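Local coordinates for protein quinoline 2-oxidoreductase large subunit (Pseudomonas putida, PDB 1T3Q) that forms the molybdopterin cytosine dinucleotide-carrying large subunit of a molybdenum hydroxylase that oxidises quinoline at carbon 2, at residues E202-V207 and G256-L261; T221-P226 and V246-V251. All blocks are in the same frame, centred on the assembly; numbering follows the deposited sequence.

Interaction 1. Residues E202-V207 and G256-L261. With SMO (dioxosulfidomolybdenum(VI) ion), chain O.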
loop_
_atom_site.group_PDB
_atom_site.type_symbol
_atom_site.label_atom_id
_atom_site.label_comp_id
_atom_site.label_asym_id
_atom_site.label_seq_id
_atom_site.Cartn_x
_atom_site.Cartn_y
_atom_site.Cartn_z
ATOM N N GLU B 202 3.142 -13.129 -18.667
ATOM C CA GLU B 202 3.111 -11.744 -18.200
ATOM C C GLU B 202 4.454 -11.143 -18.613
ATOM O O GLU B 202 5.506 -11.693 -18.287
ATOM C CB GLU B 202 2.998 -11.655 -16.679
ATOM C CG GLU B 202 3.165 -10.227 -16.166
ATOM C CD GLU B 202 3.527 -10.164 -14.697
ATOM O OE1 GLU B 202 4.491 -10.848 -14.290
ATOM O OE2 GLU B 202 2.859 -9.426 -13.949
ATOM N N THR B 203 4.426 -10.025 -19.327
ATOM C CA THR B 203 5.666 -9.390 -19.759
ATOM C C THR B 203 6.300 -8.665 -18.576
ATOM O O THR B 203 5.776 -8.697 -17.461
ATOM C CB THR B 203 5.401 -8.366 -20.876
ATOM O OG1 THR B 203 4.468 -7.387 -20.406
ATOM C CG2 THR B 203 4.841 -9.058 -22.114
ATOM N N ARG B 204 7.422 -7.995 -18.817
ATOM C CA ARG B 204 8.088 -7.266 -17.747
ATOM C C ARG B 204 7.355 -5.973 -17.432
ATOM O O ARG B 204 6.646 -5.418 -18.273
ATOM C CB ARG B 204 9.534 -6.947 -18.132
ATOM C CG ARG B 204 10.389 -8.176 -18.414
ATOM C CD ARG B 204 11.742 -7.752 -18.963
ATOM N NE ARG B 204 11.600 -6.920 -20.153
ATOM C CZ ARG B 204 12.588 -6.209 -20.685
ATOM N NH1 ARG B 204 12.372 -5.475 -21.771
ATOM N NH2 ARG B 204 13.793 -6.226 -20.128
ATOM N N GLY B 205 7.537 -5.495 -16.209
ATOM C CA GLY B 205 6.888 -4.269 -15.804
ATOM C C GLY B 205 7.417 -3.771 -14.481
ATOM O O GLY B 205 7.964 -4.536 -13.690
ATOM N N ALA B 206 7.266 -2.475 -14.247
ATOM C CA ALA B 206 7.711 -1.870 -13.008
ATOM C C ALA B 206 7.033 -0.516 -12.837
ATOM O O ALA B 206 6.669 0.135 -13.815
ATOM C CB ALA B 206 9.232 -1.710 -13.016
ATOM N N VAL B 207 6.852 -0.110 -11.584
ATOM C CA VAL B 207 6.229 1.165 -11.260
ATOM C C VAL B 207 7.049 1.783 -10.139
ATOM O O VAL B 207 7.278 1.148 -9.109
ATOM C CB VAL B 207 4.769 0.986 -10.762
ATOM C CG1 VAL B 207 4.151 2.343 -10.457
ATOM C CG2 VAL B 207 3.945 0.260 -11.814
ATOM N N GLY B 256 13.837 -16.905 -15.380
ATOM C CA GLY B 256 15.156 -16.329 -15.593
ATOM C C GLY B 256 15.123 -14.950 -16.232
ATOM O O GLY B 256 15.969 -14.098 -15.935
ATOM N N GLN B 257 14.149 -14.716 -17.106
ATOM C CA GLN B 257 14.053 -13.423 -17.787
ATOM C C GLN B 257 13.911 -12.284 -16.789
ATOM O O GLN B 257 14.441 -11.187 -16.992
ATOM C CB GLN B 257 12.865 -13.407 -18.752
ATOM C CG GLN B 257 12.855 -12.201 -19.692
ATOM C CD GLN B 257 11.577 -12.093 -20.497
ATOM O OE1 GLN B 257 10.577 -11.559 -20.022
ATOM N NE2 GLN B 257 11.601 -12.617 -21.718
ATOM N N LYS B 258 13.192 -12.550 -15.705
ATOM C CA LYS B 258 12.973 -11.551 -14.679
ATOM C C LYS B 258 14.022 -11.638 -13.571
ATOM O O LYS B 258 13.827 -11.142 -12.462
ATOM C CB LYS B 258 11.542 -11.683 -14.142
ATOM C CG LYS B 258 10.528 -11.278 -15.213
ATOM C CD LYS B 258 9.071 -11.464 -14.803
ATOM C CE LYS B 258 8.162 -11.153 -15.989
ATOM N NZ LYS B 258 6.755 -11.614 -15.774
ATOM N N ALA B 259 15.143 -12.270 -13.902
ATOM C CA ALA B 259 16.262 -12.400 -12.983
ATOM C C ALA B 259 17.414 -11.571 -13.549
ATOM O O ALA B 259 18.567 -11.997 -13.534
ATOM C CB ALA B 259 16.681 -13.857 -12.843
ATOM N N HIS B 260 17.079 -10.399 -14.077
ATOM C CA HIS B 260 18.073 -9.473 -14.621
ATOM C C HIS B 260 17.663 -8.072 -14.214
ATOM O O HIS B 260 16.506 -7.825 -13.857
ATOM C CB HIS B 260 18.116 -9.481 -16.154
ATOM C CG HIS B 260 18.432 -10.810 -16.761
ATOM N ND1 HIS B 260 17.453 -11.692 -17.165
ATOM C CD2 HIS B 260 19.616 -11.400 -17.053
ATOM C CE1 HIS B 260 18.020 -12.766 -17.684
ATOM N NE2 HIS B 260 19.330 -12.616 -17.628
ATOM N N LEU B 261 18.613 -7.150 -14.270
ATOM C CA LEU B 261 18.307 -5.763 -13.972
ATOM C C LEU B 261 17.967 -5.187 -15.338
ATOM O O LEU B 261 18.755 -5.308 -16.278
ATOM C CB LEU B 261 19.525 -5.043 -13.390
ATOM C CG LEU B 261 19.249 -3.576 -13.055
ATOM C CD1 LEU B 261 18.251 -3.490 -11.909
ATOM C CD2 LEU B 261 20.548 -2.878 -12.672
HETATM S S SMO O . 17.124 -19.173 -15.434
HETATM MO MO SMO O . 16.399 -19.490 -13.451
HETATM O OM2 SMO O . 18.104 -19.772 -13.250
HETATM O OM1 SMO O . 16.024 -17.906 -12.986
#

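Interaction 2. Residues T221-P226 and V246-V251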
loop_
_atom_site.group_PDB
_atom_site.type_symbol
_atom_site.label_atom_id
_atom_site.label_comp_id
_atom_site.label_asym_id
_atom_site.label_seq_id
_atom_site.Cartn_x
_atom_site.Cartn_y
_atom_site.Cartn_z
ATOM N N THR B 221 8.322 -3.987 -8.849
ATOM C CA THR B 221 8.818 -4.596 -10.071
ATOM C C THR B 221 8.635 -6.104 -10.074
ATOM O O THR B 221 8.789 -6.754 -9.043
ATOM C CB THR B 221 10.316 -4.257 -10.314
ATOM O OG1 THR B 221 10.788 -5.002 -11.441
ATOM C CG2 THR B 221 11.168 -4.587 -9.095
ATOM N N ALA B 222 8.279 -6.644 -11.236
ATOM C CA ALA B 222 8.086 -8.082 -11.393
ATOM C C ALA B 222 9.479 -8.692 -11.532
ATOM O O ALA B 222 9.939 -8.981 -12.637
ATOM C CB ALA B 222 7.258 -8.367 -12.635
ATOM N N THR B 223 10.144 -8.878 -10.401
ATOM C CA THR B 223 11.495 -9.418 -10.402
ATOM C C THR B 223 11.648 -10.665 -9.543
ATOM O O THR B 223 10.861 -10.910 -8.623
ATOM C CB THR B 223 12.499 -8.353 -9.899
ATOM O OG1 THR B 223 13.827 -8.887 -9.936
ATOM C CG2 THR B 223 12.172 -7.952 -8.458
ATOM N N GLN B 224 12.671 -11.451 -9.857
ATOM C CA GLN B 224 12.977 -12.662 -9.101
ATOM C C GLN B 224 14.096 -12.342 -8.099
ATOM O O GLN B 224 14.450 -13.181 -7.266
ATOM C CB GLN B 224 13.460 -13.776 -10.040
ATOM C CG GLN B 224 12.552 -14.024 -11.231
ATOM C CD GLN B 224 13.078 -15.092 -12.167
ATOM O OE1 GLN B 224 12.845 -15.034 -13.372
ATOM N NE2 GLN B 224 13.782 -16.081 -11.617
ATOM N N MET B 225 14.637 -11.125 -8.173
ATOM C CA MET B 225 15.746 -10.719 -7.293
ATOM C C MET B 225 15.572 -9.304 -6.714
ATOM O O MET B 225 16.337 -8.397 -7.035
ATOM C CB MET B 225 17.059 -10.779 -8.091
ATOM C CG MET B 225 17.323 -12.122 -8.782
ATOM S SD MET B 225 18.734 -12.095 -9.937
ATOM C CE MET B 225 20.126 -11.940 -8.771
ATOM N N PRO B 226 14.588 -9.108 -5.820
ATOM C CA PRO B 226 14.346 -7.784 -5.230
ATOM C C PRO B 226 15.501 -7.084 -4.503
ATOM O O PRO B 226 15.714 -5.884 -4.696
ATOM C CB PRO B 226 13.138 -8.027 -4.325
ATOM C CG PRO B 226 13.296 -9.454 -3.930
ATOM C CD PRO B 226 13.709 -10.122 -5.208
ATOM N N VAL B 246 12.080 -2.025 -2.549
ATOM C CA VAL B 246 11.623 -2.698 -3.752
ATOM C C VAL B 246 10.517 -3.649 -3.306
ATOM O O VAL B 246 10.668 -4.350 -2.312
ATOM C CB VAL B 246 12.758 -3.488 -4.418
ATOM C CG1 VAL B 246 12.196 -4.426 -5.480
ATOM C CG2 VAL B 246 13.757 -2.508 -5.056
ATOM N N ARG B 247 9.402 -3.643 -4.026
ATOM C CA ARG B 247 8.276 -4.517 -3.702
ATOM C C ARG B 247 8.009 -5.425 -4.885
ATOM O O ARG B 247 8.131 -5.009 -6.033
ATOM C CB ARG B 247 7.025 -3.695 -3.387
ATOM C CG ARG B 247 7.126 -2.921 -2.083
ATOM C CD ARG B 247 5.868 -2.125 -1.776
ATOM N NE ARG B 247 6.078 -1.299 -0.589
ATOM C CZ ARG B 247 5.241 -0.363 -0.157
ATOM N NH1 ARG B 247 5.537 0.331 0.934
ATOM N NH2 ARG B 247 4.113 -0.119 -0.809
ATOM N N VAL B 248 7.652 -6.672 -4.606
ATOM C CA VAL B 248 7.376 -7.622 -5.671
ATOM C C VAL B 248 5.948 -8.123 -5.539
ATOM O O VAL B 248 5.591 -8.733 -4.536
ATOM C CB VAL B 248 8.320 -8.840 -5.602
ATOM C CG1 VAL B 248 8.134 -9.720 -6.840
ATOM C CG2 VAL B 248 9.774 -8.365 -5.495
ATOM N N PRO B 249 5.105 -7.845 -6.540
ATOM C CA PRO B 249 3.717 -8.314 -6.470
ATOM C C PRO B 249 3.717 -9.756 -6.958
ATOM O O PRO B 249 4.772 -10.376 -7.042
ATOM C CB PRO B 249 2.994 -7.370 -7.422
ATOM C CG PRO B 249 4.024 -7.126 -8.491
ATOM C CD PRO B 249 5.321 -6.961 -7.701
ATOM N N ASP B 250 2.545 -10.310 -7.248
ATOM C CA ASP B 250 2.509 -11.659 -7.789
ATOM C C ASP B 250 3.140 -11.502 -9.168
ATOM O O ASP B 250 2.916 -10.492 -9.836
ATOM C CB ASP B 250 1.066 -12.160 -7.924
ATOM C CG ASP B 250 0.427 -12.462 -6.577
ATOM O OD1 ASP B 250 1.112 -13.071 -5.733
ATOM O OD2 ASP B 250 -0.759 -12.109 -6.367
ATOM N N VAL B 251 3.944 -12.472 -9.583
ATOM C CA VAL B 251 4.613 -12.422 -10.886
ATOM C C VAL B 251 4.127 -13.534 -11.809
ATOM O O VAL B 251 4.132 -14.712 -11.432
ATOM C CB VAL B 251 6.155 -12.526 -10.706
ATOM C CG1 VAL B 251 6.843 -12.550 -12.052
ATOM C CG2 VAL B 251 6.652 -11.348 -9.887
#

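Interaction 1. Residues E202-V207 and G256-L261
Lys-258 and Gln-257 reach from the turn beside the molybdenum centre to Glu-202 and Arg-204, respectively. The turn is a type I beta turn, closed by the bond from Ala-259 N to Gly-256 O. At its start, Gly-256 brings its CA to within 3.2 Å of OM1 of the dioxosulfidomolybdenum ion. Next, Gln-257 sends its side chain over the aliphatic part of Arg-204 at about a right angle. Lys-258 does most of the gripping. Its chain is extended beyond CG and carries NZ to Glu-202, where it donates to both the backbone oxygen and the side chain: NZ lies 2.8 Å from Glu-202 O, well above that carbonyl plane, and 2.8 Å from Glu-202 OE1 in a salt bridge on the anti side of the carboxylate. Gly-253 O is a third acceptor for NZ, while OE1 also takes Gly-252 N, so the buried charges are tied to the backbone leading into the turn. The nearby lysine would be expected to stabilise the ionised carboxylate. Further on, His-260 ND1 donates an almost straight bond (177°) to Gln-257 O, 3.1 Å away, with the acceptor in the plane of the ring. His-260 NE2 meets Ala-369 N, which helps fix the ring's rotation. Leu-261 then packs against Phe-228, Met-232 and Phe-236 of helix 226-237. On the other side of the contact, Arg-204 forms a salt bridge with Glu-283, beyond strand 279-282, and strand 205-211 runs in the mixed sheet between strands 279-282 and 216-221.

Interaction 2. Residues T221-P226 and V246-V251
Val-248 pushes its two methyl groups into the concave side of the bend made by residues 221-226. CG2 is the bump that sits in the notch formed by the ring of Pro-226 and the methyl of Thr-223, at 3.6 Å from Pro-226 CB and 3.8 Å from Thr-223 CG2. The other branch, CG1, lies anti to its own backbone N (chi1 -172°) and rests on two carbonyl oxygens, those of Thr-221 and Thr-223. Two residues earlier, Val-246 CG1 fills the gap between Thr-221 CG2 and Pro-226 CB, 3.8 and 3.9 Å from it respectively. These residues lie at the ends of a beta-alpha-beta crossover: strand 216-221 passes through helix 226-237 into the adjacent parallel strand 244-247, and Thr-221 N donates to Arg-247 O (3.0 Å) where the strands end. The bend itself is an inverse gamma turn centred on Ala-222, followed by an ST turn in which Thr-223 OG1 accepts from the backbone N of Met-225, the N-cap residue of helix 226-237. At the far side of the bend, Ala-222 sits against Val-251, its CA 3.9 Å from the Val-251 CG2 methyl. Pro-249 CD lies against the same Thr-221 O that Val-248 CG1 touches, 3.7 Å away.

Overall arrangement
Along the chain the four segments run 202-207, 221-226, 246-251 and 256-261, so interaction 1 brackets interaction 2. Their centres are only 8 Å apart, and both reach the same mixed sheet, where strands 205-211, 216-221 and 244-247 are neighbours at one end. They meet through Gln-224: its backbone N lies 2.9 Å from Lys-258 O and its OE1 lies 2.9 Å from Gly-256 N, both probable hydrogen bonds. Since Gln-224 NE2 also bonds OM1 of the molybdenum centre, the two contacts bring separate loops beyond these strands together at one wall of the active site, within the molybdopterin cofactor-binding domain.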